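Local structure of retinol dehydratase (Spodoptera frugiperda, 1FMJ) at residues 42-47 against 219-224; 65-70 against 178-183; 294-299 against 307-312. The protein binds retinol and adenosine-3',5'-diphosphate, and probably dehydrates retinol with a protein fold shared with the sulfotransferases. One frame throughout, in Å; residues are numbered along the deposited sequence.

Contact 1: 42-47 against 219-224; sequences GYMVYR and RGLYTL
Y46 and T223 share water 1, which is gripped by three hydroxyls. The water lies 2.7 Å from T223 OG1 and equally far from Y46 OH. It also donates to Y222 OH. T223 stands roughly perpendicular to the Y46 side chain, and T223 OG1 sits over the centre of the Y222 ring. Y35 OH is a further partner of T223 OG1, and the Y35 ring stacks on Y46.

One backbone bond joins the segments directly: L224 N donates to M44 O at 2.7 Å. M44 belongs to strand 43-46, an outermost strand of a small antiparallel sheet. The other side of the contact is the loop that follows helix 210-218.

The M44 side chain lies beside this bond, against the loop. Its CG is anti to the carbonyl carbon (chi1 -74°), and bends at chi2 and chi3 fold the chain among the carbonyls of the loop. CB lies 3.0 Å from Y222 O. CG lies 3.2 Å from G220 O, and the methyl CE is 3.1 Å from L221 O. CE also meets L221 CD2 at 4.1 Å. Further along the strand, V45 CG1 touches L224 CD2 at 3.8 Å.

Partners outside the segments satisfy two of these carbonyls: K37 NZ reaches G220 O, and T225 OG1 reaches Y222 O. L221 O and L224 O are buried and have no hydrogen-bond partner in the model. M44 also bonds T225 of the same loop through the backbone. Between the two segments, one short backbone bond and a shared water make the polar link, while the carbons of the M44 side chain pack against the loop carbonyls.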
loop_
_atom_site.group_PDB
_atom_site.type_symbol
_atom_site.label_atom_id
_atom_site.label_comp_id
_atom_site.label_asym_id
_atom_site.label_seq_id
_atom_site.Cartn_x
_atom_site.Cartn_y
_atom_site.Cartn_z
ATOM N N GLY A 42 -16.222 3.643 -7.728
ATOM C CA GLY A 42 -16.373 2.338 -7.102
ATOM C C GLY A 42 -15.091 1.735 -6.547
ATOM O O GLY A 42 -14.773 0.578 -6.821
ATOM N N TYR A 43 -14.352 2.516 -5.767
ATOM C CA TYR A 43 -13.118 2.023 -5.167
ATOM C C TYR A 43 -13.462 0.942 -4.156
ATOM O O TYR A 43 -14.320 1.129 -3.286
ATOM C CB TYR A 43 -12.349 3.154 -4.466
ATOM C CG TYR A 43 -11.582 4.075 -5.402
ATOM C CD1 TYR A 43 -11.939 5.415 -5.540
ATOM C CD2 TYR A 43 -10.476 3.612 -6.121
ATOM C CE1 TYR A 43 -11.210 6.283 -6.371
ATOM C CE2 TYR A 43 -9.742 4.468 -6.954
ATOM C CZ TYR A 43 -10.117 5.800 -7.071
ATOM O OH TYR A 43 -9.414 6.647 -7.888
ATOM N N MET A 44 -12.800 -0.204 -4.289
ATOM C CA MET A 44 -13.020 -1.315 -3.386
ATOM C C MET A 44 -12.456 -1.009 -1.996
ATOM O O MET A 44 -11.240 -0.924 -1.819
ATOM C CB MET A 44 -12.357 -2.572 -3.951
ATOM C CG MET A 44 -13.084 -3.197 -5.128
ATOM S SD MET A 44 -14.679 -3.878 -4.647
ATOM C CE MET A 44 -14.220 -5.562 -4.191
ATOM N N VAL A 45 -13.331 -0.836 -1.008
ATOM C CA VAL A 45 -12.852 -0.575 0.342
ATOM C C VAL A 45 -13.467 -1.548 1.326
ATOM O O VAL A 45 -14.641 -1.920 1.209
ATOM C CB VAL A 45 -13.143 0.895 0.810
ATOM C CG1 VAL A 45 -12.495 1.888 -0.149
ATOM C CG2 VAL A 45 -14.632 1.147 0.902
ATOM N N TYR A 46 -12.659 -1.992 2.284
ATOM C CA TYR A 46 -13.145 -2.906 3.305
ATOM C C TYR A 46 -14.250 -2.157 4.044
ATOM O O TYR A 46 -14.080 -0.992 4.402
ATOM C CB TYR A 46 -12.005 -3.287 4.256
ATOM C CG TYR A 46 -11.119 -4.396 3.720
ATOM C CD1 TYR A 46 -9.777 -4.166 3.423
ATOM C CD2 TYR A 46 -11.626 -5.675 3.523
ATOM C CE1 TYR A 46 -8.962 -5.189 2.941
ATOM C CE2 TYR A 46 -10.823 -6.705 3.047
ATOM C CZ TYR A 46 -9.493 -6.456 2.760
ATOM O OH TYR A 46 -8.704 -7.480 2.306
ATOM N N ARG A 47 -15.378 -2.830 4.266
ATOM C CA ARG A 47 -16.529 -2.218 4.923
ATOM C C ARG A 47 -16.209 -1.321 6.125
ATOM O O ARG A 47 -16.726 -0.215 6.223
ATOM C CB ARG A 47 -17.540 -3.296 5.324
ATOM C CG ARG A 47 -18.926 -2.746 5.593
ATOM C CD ARG A 47 -19.905 -3.841 6.003
ATOM N NE ARG A 47 -21.280 -3.352 5.984
ATOM C CZ ARG A 47 -21.952 -3.053 4.874
ATOM N NH1 ARG A 47 -21.377 -3.200 3.689
ATOM N NH2 ARG A 47 -23.198 -2.603 4.950
ATOM N N ARG A 219 -10.315 -6.487 -12.822
ATOM C CA ARG A 219 -11.717 -6.130 -12.987
ATOM C C ARG A 219 -12.125 -5.116 -11.924
ATOM O O ARG A 219 -13.302 -4.769 -11.800
ATOM C CB ARG A 219 -12.616 -7.364 -12.893
ATOM C CG ARG A 219 -12.710 -8.171 -14.181
ATOM C CD ARG A 219 -13.950 -9.048 -14.158
ATOM N NE ARG A 219 -15.151 -8.264 -13.857
ATOM C CZ ARG A 219 -16.370 -8.776 -13.694
ATOM N NH1 ARG A 219 -16.565 -10.084 -13.809
ATOM N NH2 ARG A 219 -17.394 -7.981 -13.393
ATOM N N GLY A 220 -11.141 -4.635 -11.173
ATOM C CA GLY A 220 -11.411 -3.668 -10.124
ATOM C C GLY A 220 -12.180 -4.270 -8.962
ATOM O O GLY A 220 -12.988 -3.588 -8.318
ATOM N N LEU A 221 -11.937 -5.550 -8.684
ATOM C CA LEU A 221 -12.627 -6.217 -7.585
ATOM C C LEU A 221 -11.709 -6.595 -6.425
ATOM O O LEU A 221 -12.071 -7.399 -5.566
ATOM C CB LEU A 221 -13.391 -7.442 -8.104
ATOM C CG LEU A 221 -14.621 -7.021 -8.923
ATOM C CD1 LEU A 221 -15.311 -8.226 -9.532
ATOM C CD2 LEU A 221 -15.574 -6.244 -8.019
ATOM N N TYR A 222 -10.505 -6.041 -6.410
ATOM C CA TYR A 222 -9.615 -6.300 -5.290
ATOM C C TYR A 222 -9.446 -4.996 -4.529
ATOM O O TYR A 222 -9.846 -3.925 -4.999
ATOM C CB TYR A 222 -8.247 -6.838 -5.722
ATOM C CG TYR A 222 -7.425 -7.305 -4.529
ATOM C CD1 TYR A 222 -7.881 -8.335 -3.700
ATOM C CD2 TYR A 222 -6.237 -6.670 -4.190
ATOM C CE1 TYR A 222 -7.160 -8.710 -2.550
ATOM C CE2 TYR A 222 -5.517 -7.030 -3.058
ATOM C CZ TYR A 222 -5.979 -8.044 -2.240
ATOM O OH TYR A 222 -5.268 -8.368 -1.111
ATOM N N THR A 223 -8.864 -5.102 -3.345
ATOM C CA THR A 223 -8.654 -3.967 -2.452
ATOM C C THR A 223 -8.104 -2.689 -3.095
ATOM O O THR A 223 -7.044 -2.682 -3.715
ATOM C CB THR A 223 -7.738 -4.385 -1.275
ATOM O OG1 THR A 223 -8.242 -5.602 -0.701
ATOM C CG2 THR A 223 -7.711 -3.298 -0.196
ATOM N N LEU A 224 -8.868 -1.614 -2.921
ATOM C CA LEU A 224 -8.563 -0.278 -3.417
ATOM C C LEU A 224 -8.408 -0.060 -4.919
ATOM O O LEU A 224 -7.894 0.976 -5.346
ATOM C CB LEU A 224 -7.370 0.309 -2.646
ATOM C CG LEU A 224 -7.738 0.622 -1.182
ATOM C CD1 LEU A 224 -6.534 1.132 -0.436
ATOM C CD2 LEU A 224 -8.865 1.664 -1.130
HETATM O O HOH W 1 -6.471 -6.738 0.955
#

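Contact 2: 65-70 against 178-183; sequences DVFVAS and VKMVYL
This is a parallel pairing of two strands, 66-70 and 179-183, in the five-stranded parallel sheet of the sulfotransferase domain. Strand 66-70 is the central strand, with strand 160-163 on its other side. The short segments run at 21° to each other. F67 pairs with M180, and A69 with Y182.

Four sound backbone bonds hold the pair. F67 N donates to K179 O at 2.8 Å, and F67 O accepts from V181 N. A69 N donates to V181 O, and A69 O accepts from L183 N at 3.0 Å. At the start of the strands, K179 N to D65 O is a weak bond.

One face of the sheet carries F67, A69, M180 and Y182. M180 starts out with CG anti to its backbone N (chi1 169°) and bends only at chi3. That bend brings CE to 3.8 Å from F67 CB, while SD lies 3.9 Å from A69 CB. Along the CD1-CE1 side of the F67 ring lies V178 CG2, 3.8 Å from F67 CD1. V178 CG1 also packs closely on D65 CB, at 3.4 Å. The Y182 ring reaches across the pair and lies with one face over S70 CA. This is a CH-pi contact, with CA 4.1 Å from the centroid of the Y182 ring. H230 ND1 bonds the Y182 hydroxyl beyond it.

The other face carries V66, V68, S70, K179, V181 and L183. Helix 76-87 touches V66, V68 and L183 there. S70 OG bonds T76 OG1, and T76 in turn bonds adenosine-3',5'-diphosphate. A central parallel strand running into a phosphate-binding loop and helix is typical of the P-loop-like fold of sulfotransferases.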
loop_
_atom_site.group_PDB
_atom_site.type_symbol
_atom_site.label_atom_id
_atom_site.label_comp_id
_atom_site.label_asym_id
_atom_site.label_seq_id
_atom_site.Cartn_x
_atom_site.Cartn_y
_atom_site.Cartn_z
ATOM N N ASP A 65 3.641 17.688 7.489
ATOM C CA ASP A 65 3.217 16.318 7.199
ATOM C C ASP A 65 3.863 15.831 5.905
ATOM O O ASP A 65 4.011 16.598 4.954
ATOM C CB ASP A 65 1.696 16.234 7.005
ATOM C CG ASP A 65 0.923 16.427 8.285
ATOM O OD1 ASP A 65 1.552 16.494 9.353
ATOM O OD2 ASP A 65 -0.325 16.503 8.220
ATOM N N VAL A 66 4.241 14.559 5.868
ATOM C CA VAL A 66 4.807 13.984 4.659
ATOM C C VAL A 66 4.103 12.659 4.423
ATOM O O VAL A 66 4.072 11.803 5.304
ATOM C CB VAL A 66 6.319 13.740 4.772
ATOM C CG1 VAL A 66 6.834 13.110 3.476
ATOM C CG2 VAL A 66 7.039 15.050 5.037
ATOM N N PHE A 67 3.532 12.496 3.237
ATOM C CA PHE A 67 2.804 11.273 2.902
ATOM C C PHE A 67 3.509 10.414 1.879
ATOM O O PHE A 67 4.114 10.918 0.938
ATOM C CB PHE A 67 1.426 11.589 2.305
ATOM C CG PHE A 67 0.391 12.013 3.300
ATOM C CD1 PHE A 67 0.541 13.178 4.037
ATOM C CD2 PHE A 67 -0.779 11.272 3.444
ATOM C CE1 PHE A 67 -0.460 13.601 4.900
ATOM C CE2 PHE A 67 -1.786 11.689 4.304
ATOM C CZ PHE A 67 -1.625 12.860 5.035
ATOM N N VAL A 68 3.416 9.106 2.067
ATOM C CA VAL A 68 3.948 8.163 1.104
ATOM C C VAL A 68 2.685 7.393 0.729
ATOM O O VAL A 68 2.083 6.704 1.566
ATOM C CB VAL A 68 4.995 7.231 1.721
ATOM C CG1 VAL A 68 5.468 6.234 0.676
ATOM C CG2 VAL A 68 6.174 8.055 2.227
ATOM N N ALA A 69 2.270 7.548 -0.523
ATOM C CA ALA A 69 1.053 6.922 -1.009
ATOM C C ALA A 69 1.337 6.062 -2.222
ATOM O O ALA A 69 2.360 6.225 -2.887
ATOM C CB ALA A 69 0.020 7.999 -1.354
ATOM N N SER A 70 0.422 5.154 -2.516
ATOM C CA SER A 70 0.608 4.258 -3.648
ATOM C C SER A 70 -0.477 3.220 -3.678
ATOM O O SER A 70 -1.221 3.065 -2.710
ATOM C CB SER A 70 1.916 3.492 -3.482
ATOM O OG SER A 70 1.798 2.655 -2.339
ATOM N N VAL A 178 0.460 19.566 2.540
ATOM C CA VAL A 178 1.447 18.513 2.733
ATOM C C VAL A 178 2.187 18.058 1.491
ATOM O O VAL A 178 1.754 18.300 0.363
ATOM C CB VAL A 178 0.778 17.273 3.389
ATOM C CG1 VAL A 178 -0.072 17.722 4.558
ATOM C CG2 VAL A 178 -0.088 16.521 2.374
ATOM N N LYS A 179 3.322 17.406 1.713
ATOM C CA LYS A 179 4.109 16.871 0.620
ATOM C C LYS A 179 3.763 15.389 0.513
ATOM O O LYS A 179 3.476 14.731 1.518
ATOM C CB LYS A 179 5.603 17.066 0.885
ATOM C CG LYS A 179 6.012 18.529 0.841
ATOM C CD LYS A 179 7.499 18.722 1.029
ATOM C CE LYS A 179 7.831 20.202 1.071
ATOM N NZ LYS A 179 7.328 20.910 -0.147
ATOM N N MET A 180 3.775 14.871 -0.706
ATOM C CA MET A 180 3.442 13.474 -0.945
ATOM C C MET A 180 4.309 12.856 -2.025
ATOM O O MET A 180 4.613 13.498 -3.034
ATOM C CB MET A 180 1.965 13.348 -1.354
ATOM C CG MET A 180 1.558 11.959 -1.892
ATOM S SD MET A 180 -0.228 11.811 -2.281
ATOM C CE MET A 180 -0.908 11.841 -0.625
ATOM N N VAL A 181 4.727 11.613 -1.795
ATOM C CA VAL A 181 5.511 10.872 -2.775
ATOM C C VAL A 181 4.619 9.698 -3.134
ATOM O O VAL A 181 4.284 8.882 -2.279
ATOM C CB VAL A 181 6.838 10.339 -2.197
ATOM C CG1 VAL A 181 7.633 9.644 -3.300
ATOM C CG2 VAL A 181 7.654 11.486 -1.622
ATOM N N TYR A 182 4.217 9.619 -4.394
ATOM C CA TYR A 182 3.348 8.545 -4.823
ATOM C C TYR A 182 4.097 7.592 -5.730
ATOM O O TYR A 182 4.736 8.002 -6.705
ATOM C CB TYR A 182 2.134 9.113 -5.551
ATOM C CG TYR A 182 1.159 8.070 -6.037
ATOM C CD1 TYR A 182 -0.002 7.790 -5.328
ATOM C CD2 TYR A 182 1.388 7.382 -7.230
ATOM C CE1 TYR A 182 -0.930 6.850 -5.796
ATOM C CE2 TYR A 182 0.478 6.443 -7.705
ATOM C CZ TYR A 182 -0.680 6.185 -6.988
ATOM O OH TYR A 182 -1.600 5.290 -7.491
ATOM N N LEU A 183 4.012 6.313 -5.397
ATOM C CA LEU A 183 4.674 5.278 -6.174
ATOM C C LEU A 183 3.702 4.479 -7.028
ATOM O O LEU A 183 2.603 4.127 -6.579
ATOM C CB LEU A 183 5.432 4.327 -5.250
ATOM C CG LEU A 183 6.939 4.570 -5.092
ATOM C CD1 LEU A 183 7.635 4.359 -6.428
ATOM C CD2 LEU A 183 7.191 5.980 -4.570
#

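Contact 3: 294-299 against 307-312; sequences NMEDYR and GEHFIR. With A3P (adenosine-3'-5'-diphosphate), chain G; RTL (retinol), chain H.
R299 and E308 meet in the long loop between helices 284-288 and 325-338, which lines both ligand pockets and includes an Asx turn, N294 OD1 accepting from E296 N.

The polar group centres on E296. R299 grips its carboxylate side-on. NE meets the syn lone pair of E296 OE2 at 2.8 Å in a salt bridge, and NH2 reaches OE1 at 3.3 Å. H309 ND1 donates to the same OE1 at 2.9 Å, in the plane of its ring. R299 NH2 also donates to E308 O at 2.6 Å, nearly along the C=O axis. Replacing R299 by an alanine would probably leave the E296 carboxylate without its ion-pair mate and E308 O without this donor. Water 3 donates to E296 OE1 and N294 O, and accepts from F310 N.

In the apolar group, M295 CG makes a CH-pi contact over one face of the F310 ring, 3.9 Å from its centroid. M295 SD stands farther above the ring in a Met-aromatic contact. With chi1 at -171° the F310 ring swings away from its own N and lies against M295 CG. M295 CE lies 3.4 Å from retinol C20, and F310 CE1 touches the same carbon. I311 CD1 packs on N294.

Within these segments R312 bonds the nucleotide. Its backbone N donates to O2' of adenosine-3',5'-diphosphate, and R312 NE to phosphate oxygen O1P at 3.0 Å.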
loop_
_atom_site.group_PDB
_atom_site.type_symbol
_atom_site.label_atom_id
_atom_site.label_comp_id
_atom_site.label_asym_id
_atom_site.label_seq_id
_atom_site.Cartn_x
_atom_site.Cartn_y
_atom_site.Cartn_z
ATOM N N ASN A 294 11.034 -5.525 7.605
ATOM C CA ASN A 294 10.530 -6.741 6.984
ATOM C C ASN A 294 9.303 -7.375 7.626
ATOM O O ASN A 294 8.847 -8.425 7.179
ATOM C CB ASN A 294 11.644 -7.788 6.861
ATOM C CG ASN A 294 12.165 -8.259 8.201
ATOM O OD1 ASN A 294 11.477 -8.174 9.212
ATOM N ND2 ASN A 294 13.382 -8.784 8.207
ATOM N N MET A 295 8.781 -6.738 8.671
ATOM C CA MET A 295 7.591 -7.215 9.367
ATOM C C MET A 295 7.701 -8.635 9.913
ATOM O O MET A 295 6.684 -9.264 10.218
ATOM C CB MET A 295 6.379 -7.128 8.436
ATOM C CG MET A 295 6.051 -5.723 7.946
ATOM S SD MET A 295 5.321 -4.658 9.222
ATOM C CE MET A 295 3.623 -4.701 8.758
ATOM N N GLU A 296 8.922 -9.146 10.031
ATOM C CA GLU A 296 9.122 -10.494 10.550
ATOM C C GLU A 296 8.826 -10.567 12.044
ATOM O O GLU A 296 8.739 -11.649 12.611
ATOM C CB GLU A 296 10.554 -10.973 10.270
ATOM C CG GLU A 296 10.767 -11.425 8.833
ATOM C CD GLU A 296 9.928 -12.637 8.476
ATOM O OE1 GLU A 296 9.522 -12.751 7.298
ATOM O OE2 GLU A 296 9.677 -13.480 9.368
ATOM N N ASP A 297 8.667 -9.408 12.673
ATOM C CA ASP A 297 8.362 -9.329 14.095
ATOM C C ASP A 297 6.965 -9.885 14.354
ATOM O O ASP A 297 6.620 -10.231 15.486
ATOM C CB ASP A 297 8.448 -7.873 14.572
ATOM C CG ASP A 297 7.901 -6.886 13.548
ATOM O OD1 ASP A 297 8.375 -6.913 12.394
ATOM O OD2 ASP A 297 7.010 -6.074 13.890
ATOM N N TYR A 298 6.165 -9.980 13.295
ATOM C CA TYR A 298 4.810 -10.500 13.420
ATOM C C TYR A 298 4.731 -12.022 13.278
ATOM O O TYR A 298 3.733 -12.630 13.656
ATOM C CB TYR A 298 3.886 -9.854 12.383
ATOM C CG TYR A 298 3.540 -8.411 12.663
ATOM C CD1 TYR A 298 3.024 -8.026 13.898
ATOM C CD2 TYR A 298 3.693 -7.432 11.682
ATOM C CE1 TYR A 298 2.669 -6.703 14.151
ATOM C CE2 TYR A 298 3.339 -6.103 11.925
ATOM C CZ TYR A 298 2.827 -5.750 13.161
ATOM O OH TYR A 298 2.475 -4.445 13.413
ATOM N N ARG A 299 5.775 -12.647 12.747
ATOM C CA ARG A 299 5.714 -14.091 12.580
ATOM C C ARG A 299 5.626 -14.829 13.915
ATOM O O ARG A 299 4.942 -15.844 14.015
ATOM C CB ARG A 299 6.910 -14.606 11.773
ATOM C CG ARG A 299 6.711 -16.034 11.272
ATOM C CD ARG A 299 7.772 -16.421 10.261
ATOM N NE ARG A 299 7.748 -15.551 9.088
ATOM C CZ ARG A 299 6.968 -15.730 8.030
ATOM N NH1 ARG A 299 6.127 -16.755 7.973
ATOM N NH2 ARG A 299 7.042 -14.884 7.013
ATOM N N GLY A 307 6.331 -19.631 4.176
ATOM C CA GLY A 307 6.659 -19.506 2.765
ATOM C C GLY A 307 6.280 -18.192 2.108
ATOM O O GLY A 307 6.243 -18.100 0.879
ATOM N N GLU A 308 5.990 -17.180 2.914
ATOM C CA GLU A 308 5.634 -15.866 2.389
ATOM C C GLU A 308 6.328 -14.811 3.228
ATOM O O GLU A 308 6.469 -14.968 4.439
ATOM C CB GLU A 308 4.119 -15.653 2.427
ATOM C CG GLU A 308 3.383 -16.375 1.321
ATOM C CD GLU A 308 3.582 -15.719 -0.041
ATOM O OE1 GLU A 308 4.426 -14.800 -0.168
ATOM O OE2 GLU A 308 2.888 -16.122 -0.986
ATOM N N HIS A 309 6.761 -13.743 2.574
ATOM C CA HIS A 309 7.470 -12.669 3.240
ATOM C C HIS A 309 6.996 -11.312 2.729
ATOM O O HIS A 309 6.579 -11.189 1.580
ATOM C CB HIS A 309 8.970 -12.833 2.983
ATOM C CG HIS A 309 9.524 -14.125 3.502
ATOM N ND1 HIS A 309 9.853 -14.314 4.829
ATOM C CD2 HIS A 309 9.742 -15.313 2.888
ATOM C CE1 HIS A 309 10.249 -15.562 5.009
ATOM N NE2 HIS A 309 10.191 -16.189 3.847
ATOM N N PHE A 310 7.073 -10.305 3.593
ATOM C CA PHE A 310 6.674 -8.943 3.249
ATOM C C PHE A 310 7.616 -8.382 2.180
ATOM O O PHE A 310 7.179 -7.734 1.241
ATOM C CB PHE A 310 6.706 -8.060 4.496
ATOM C CG PHE A 310 6.103 -6.710 4.284
ATOM C CD1 PHE A 310 4.750 -6.583 3.978
ATOM C CD2 PHE A 310 6.890 -5.563 4.352
ATOM C CE1 PHE A 310 4.194 -5.330 3.737
ATOM C CE2 PHE A 310 6.341 -4.309 4.113
ATOM C CZ PHE A 310 4.988 -4.196 3.804
ATOM N N ILE A 311 8.914 -8.617 2.344
ATOM C CA ILE A 311 9.916 -8.195 1.366
ATOM C C ILE A 311 10.239 -9.527 0.688
ATOM O O ILE A 311 10.933 -10.373 1.252
ATOM C CB ILE A 311 11.144 -7.585 2.062
ATOM C CG1 ILE A 311 10.714 -6.300 2.786
ATOM C CG2 ILE A 311 12.232 -7.252 1.035
ATOM C CD1 ILE A 311 11.826 -5.611 3.535
ATOM N N ARG A 312 9.723 -9.692 -0.530
ATOM C CA ARG A 312 9.803 -10.948 -1.271
ATOM C C ARG A 312 10.883 -11.189 -2.325
ATOM O O ARG A 312 11.855 -11.901 -2.059
ATOM C CB ARG A 312 8.420 -11.193 -1.882
ATOM C CG ARG A 312 8.118 -12.599 -2.390
ATOM C CD ARG A 312 6.671 -12.657 -2.876
ATOM N NE ARG A 312 6.463 -11.766 -4.020
ATOM C CZ ARG A 312 6.742 -12.085 -5.281
ATOM N NH1 ARG A 312 7.232 -13.285 -5.566
ATOM N NH2 ARG A 312 6.558 -11.198 -6.252
HETATM P P1 A3P G . 7.759 -8.050 -4.901
HETATM O O1P A3P G . 6.597 -8.758 -4.336
HETATM O O2P A3P G . 9.031 -8.628 -4.420
HETATM O O3P A3P G . 7.719 -8.086 -6.370
HETATM P P2 A3P G . 5.100 -2.154 -0.938
HETATM O O4P A3P G . 6.129 -1.718 0.020
HETATM O O5P A3P G . 4.409 -0.989 -1.530
HETATM O O6P A3P G . 4.131 -3.061 -0.258
HETATM O "O5'" A3P G . 5.798 -2.954 -2.107
HETATM C "C5'" A3P G . 6.527 -4.147 -1.867
HETATM C "C4'" A3P G . 7.327 -4.560 -3.106
HETATM O "O4'" A3P G . 8.598 -3.851 -3.073
HETATM C "C3'" A3P G . 7.691 -6.046 -3.100
HETATM O "O3'" A3P G . 7.697 -6.523 -4.465
HETATM C "C2'" A3P G . 9.024 -6.021 -2.380
HETATM O "O2'" A3P G . 9.818 -7.203 -2.396
HETATM C "C1'" A3P G . 9.664 -4.807 -3.035
HETATM N N9 A3P G . 10.795 -4.276 -2.264
HETATM C C8 A3P G . 10.884 -3.994 -0.909
HETATM N N7 A3P G . 12.039 -3.524 -0.520
HETATM C C5 A3P G . 12.784 -3.484 -1.691
HETATM C C6 A3P G . 14.130 -3.075 -1.991
HETATM N N6 A3P G . 14.976 -2.610 -1.067
HETATM N N1 A3P G . 14.568 -3.166 -3.310
HETATM C C2 A3P G . 13.730 -3.637 -4.290
HETATM N N3 A3P G . 12.436 -4.055 -4.129
HETATM C C4 A3P G . 12.025 -3.952 -2.796
HETATM C C1 RTL H . -5.060 -9.979 9.838
HETATM C C2 RTL H . -6.500 -10.490 10.169
HETATM C C3 RTL H . -7.209 -9.640 11.215
HETATM C C4 RTL H . -6.800 -8.429 12.051
HETATM C C5 RTL H . -5.375 -8.088 11.607
HETATM C C6 RTL H . -4.569 -8.720 10.647
HETATM C C7 RTL H . -3.196 -8.258 10.313
HETATM C C8 RTL H . -2.918 -7.237 9.449
HETATM C C9 RTL H . -1.565 -6.775 9.112
HETATM C C10 RTL H . -1.452 -5.727 8.217
HETATM C C11 RTL H . -0.250 -5.049 7.685
HETATM C C12 RTL H . -0.308 -4.913 6.318
HETATM C C13 RTL H . 0.567 -4.342 5.273
HETATM C C14 RTL H . 0.472 -4.232 3.914
HETATM C C15 RTL H . -0.084 -2.997 3.337
HETATM O O1 RTL H . 0.876 -2.050 3.126
HETATM C C16 RTL H . -5.208 -9.736 8.323
HETATM C C17 RTL H . -4.205 -11.240 10.042
HETATM C C18 RTL H . -4.866 -6.887 12.420
HETATM C C19 RTL H . -0.340 -7.457 9.750
HETATM C C20 RTL H . 1.810 -3.796 5.994
HETATM O O HOH W 2 9.964 -9.963 4.774
HETATM O O HOH W 3 7.302 -10.736 6.410
#

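Overall arrangement
Contacts 1 and 2 are buried, whereas contact 3 is only partly so and lies at the ligands. They hold different elements. Contact 1 ties the edge of the small antiparallel sheet to a loop, contact 2 joins two strands inside the parallel sheet, and contact 3 joins two parts of one loop. Contact 2 is nested along the chain within the loop closed by contact 1; contact 3 follows both. Their centres are 21 to 24 Å apart and none touch. Regular backbone bonds dominate contact 2. Contact 1 has one backbone bond, a shared water and the packing of M44, and contact 3 relies on charged side chains and pocket residues.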